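Local coordinates for A1 protein (Enterobacteria phage Qbeta, PDB 3RLK) that is a minor structural protein of the phage particle, made by read-through of the coat protein gene, and is probably needed for infection, at residues R77-R82 and T174-T179. Residues are numbered along the deposited sequence; the frame is centred on the assembly and turned at random.
Sequences RDWDSR and TKFDKT
Trp79 and Phe176 reach toward each other from two loops whose backbones stay well apart, the closest alpha carbons, CA of Trp79 and CA of Thr174, lying 11.3 Å from one another. Their rings form an offset T-shaped (edge-to-face) pair, joining the loop between strands 71-72 and 90-91 to the one between 154-159 and 183-188 in the beta-barrel read-through domain. The benzene edge of the indole is directed at the phenyl face, with the planes at 88° and centroids 5.6 Å apart. Contact is made along the CZ2-CH2 edge of the indole: Trp79 CZ2 lies 3.7 Å from Phe176 CZ, and Trp79 CH2 lies 4.0 Å from Phe176 CE2. In both residues CG stands anti to the carbonyl carbon (chi1 -59° in Trp79, -77° in Phe176), and the rings approach from opposite directions. Trp79 NE1 donates to the backbone oxygen of Asp98, helping to fix the indole's rotation, and the Asp98 carboxylate accepts the backbone N-H groups of Arg77 and Asp78. Ile97 also packs against Phe176. Trp79 is the second residue of a type I beta turn from Asp78 to Ser81. On one indole face, near the rim, Arg77 CB sits 3.3 Å above the ring plane of Trp79.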
loop_
_atom_site.group_PDB
_atom_site.type_symbol
_atom_site.label_atom_id
_atom_site.label_comp_id
_atom_site.label_asym_id
_atom_site.label_seq_id
_atom_site.Cartn_x
_atom_site.Cartn_y
_atom_site.Cartn_z
ATOM N N ARG A 77 -2.282 12.783 2.536
ATOM C CA ARG A 77 -0.976 13.055 3.156
ATOM C C ARG A 77 0.044 13.465 2.075
ATOM O O ARG A 77 0.840 14.334 2.324
ATOM C CB ARG A 77 -0.453 11.830 3.967
ATOM C CG ARG A 77 -1.068 11.660 5.331
ATOM C CD ARG A 77 -0.487 12.639 6.336
ATOM N NE ARG A 77 -0.944 12.253 7.665
ATOM C CZ ARG A 77 -2.080 12.687 8.196
ATOM N NH1 ARG A 77 -2.836 13.523 7.480
ATOM N NH2 ARG A 77 -2.470 12.305 9.420
ATOM N N ASP A 78 0.027 12.784 0.911
ATOM C CA ASP A 78 0.913 13.088 -0.231
ATOM C C ASP A 78 2.360 13.114 0.265
ATOM O O ASP A 78 3.076 14.044 0.026
ATOM C CB ASP A 78 0.451 14.415 -0.933
ATOM C CG ASP A 78 1.177 14.647 -2.282
ATOM O OD1 ASP A 78 1.711 13.676 -2.906
ATOM O OD2 ASP A 78 1.267 15.795 -2.706
ATOM N N TRP A 79 2.756 12.036 0.963
ATOM C CA TRP A 79 4.025 11.937 1.677
ATOM C C TRP A 79 5.224 12.260 0.786
ATOM O O TRP A 79 6.154 12.988 1.211
ATOM C CB TRP A 79 4.149 10.490 2.186
ATOM C CG TRP A 79 3.052 9.962 3.120
ATOM C CD1 TRP A 79 1.922 9.214 2.785
ATOM C CD2 TRP A 79 2.972 10.184 4.524
ATOM N NE1 TRP A 79 1.202 8.904 3.915
ATOM C CE2 TRP A 79 1.814 9.494 5.001
ATOM C CE3 TRP A 79 3.797 10.879 5.457
ATOM C CZ2 TRP A 79 1.435 9.489 6.383
ATOM C CZ3 TRP A 79 3.439 10.868 6.830
ATOM C CH2 TRP A 79 2.269 10.141 7.284
ATOM N N ASP A 80 5.202 11.753 -0.457
ATOM C CA ASP A 80 6.313 11.872 -1.401
ATOM C C ASP A 80 6.083 12.930 -2.486
ATOM O O ASP A 80 6.802 12.955 -3.512
ATOM C CB ASP A 80 6.654 10.474 -1.998
ATOM C CG ASP A 80 5.460 9.786 -2.604
ATOM O OD1 ASP A 80 4.419 10.471 -2.780
ATOM O OD2 ASP A 80 5.551 8.557 -2.972
ATOM N N SER A 81 5.069 13.793 -2.280
ATOM C CA SER A 81 4.715 14.891 -3.206
ATOM C C SER A 81 4.311 14.485 -4.625
ATOM O O SER A 81 4.287 15.313 -5.537
ATOM C CB SER A 81 5.864 15.878 -3.264
ATOM O OG SER A 81 5.922 16.583 -2.037
ATOM N N ARG A 82 3.961 13.227 -4.834
ATOM C CA ARG A 82 3.610 12.800 -6.202
ATOM C C ARG A 82 2.300 13.389 -6.729
ATOM O O ARG A 82 2.006 13.344 -7.955
ATOM C CB ARG A 82 3.596 11.275 -6.262
ATOM C CG ARG A 82 4.982 10.667 -6.036
ATOM C CD ARG A 82 4.989 9.131 -6.309
ATOM N NE ARG A 82 4.070 8.417 -5.374
ATOM C CZ ARG A 82 2.825 8.000 -5.641
ATOM N NH1 ARG A 82 2.254 8.127 -6.866
ATOM N NH2 ARG A 82 2.120 7.424 -4.624
ATOM N N THR A 174 6.618 6.294 9.468
ATOM C CA THR A 174 7.291 5.180 10.121
ATOM C C THR A 174 6.501 4.693 11.328
ATOM O O THR A 174 6.813 3.622 11.863
ATOM C CB THR A 174 8.738 5.549 10.533
ATOM O OG1 THR A 174 8.649 6.441 11.643
ATOM C CG2 THR A 174 9.498 6.212 9.401
ATOM N N LYS A 175 5.465 5.440 11.765
ATOM C CA LYS A 175 4.559 4.956 12.800
ATOM C C LYS A 175 3.499 3.999 12.256
ATOM O O LYS A 175 2.772 3.420 13.018
ATOM C CB LYS A 175 3.908 6.125 13.578
ATOM C CG LYS A 175 5.050 7.001 14.226
ATOM C CD LYS A 175 4.524 7.738 15.513
ATOM C CE LYS A 175 5.699 8.219 16.350
ATOM N NZ LYS A 175 6.352 9.254 15.488
ATOM N N PHE A 176 3.406 3.834 10.938
ATOM C CA PHE A 176 2.385 2.941 10.338
ATOM C C PHE A 176 2.874 1.489 10.212
ATOM O O PHE A 176 4.080 1.259 10.040
ATOM C CB PHE A 176 2.123 3.426 8.878
ATOM C CG PHE A 176 1.257 4.643 8.762
ATOM C CD1 PHE A 176 0.074 4.611 7.997
ATOM C CD2 PHE A 176 1.608 5.821 9.409
ATOM C CE1 PHE A 176 -0.738 5.770 7.874
ATOM C CE2 PHE A 176 0.813 7.010 9.298
ATOM C CZ PHE A 176 -0.325 7.000 8.500
ATOM N N ASP A 177 1.948 0.540 10.298
ATOM C CA ASP A 177 2.224 -0.880 10.057
ATOM C C ASP A 177 0.973 -1.564 9.600
ATOM O O ASP A 177 -0.079 -1.001 9.737
ATOM C CB ASP A 177 2.939 -1.521 11.244
ATOM C CG ASP A 177 2.029 -1.792 12.458
ATOM O OD1 ASP A 177 0.850 -2.162 12.347
ATOM O OD2 ASP A 177 2.555 -1.633 13.560
ATOM N N LYS A 178 1.057 -2.775 9.061
ATOM C CA LYS A 178 -0.121 -3.384 8.487
ATOM C C LYS A 178 -1.240 -3.738 9.460
ATOM O O LYS A 178 -2.372 -3.917 9.007
ATOM C CB LYS A 178 0.357 -4.644 7.731
ATOM C CG LYS A 178 0.772 -5.727 8.723
ATOM C CD LYS A 178 1.542 -6.811 7.961
ATOM C CE LYS A 178 1.690 -8.027 8.789
ATOM N NZ LYS A 178 1.940 -9.207 7.897
ATOM N N THR A 179 -0.952 -3.880 10.757
ATOM C CA THR A 179 -2.001 -4.097 11.768
ATOM C C THR A 179 -2.738 -2.768 12.192
ATOM O O THR A 179 -3.975 -2.745 12.231
ATOM C CB THR A 179 -1.386 -4.760 12.971
ATOM O OG1 THR A 179 -0.708 -5.932 12.462
ATOM C CG2 THR A 179 -2.467 -5.255 13.937
#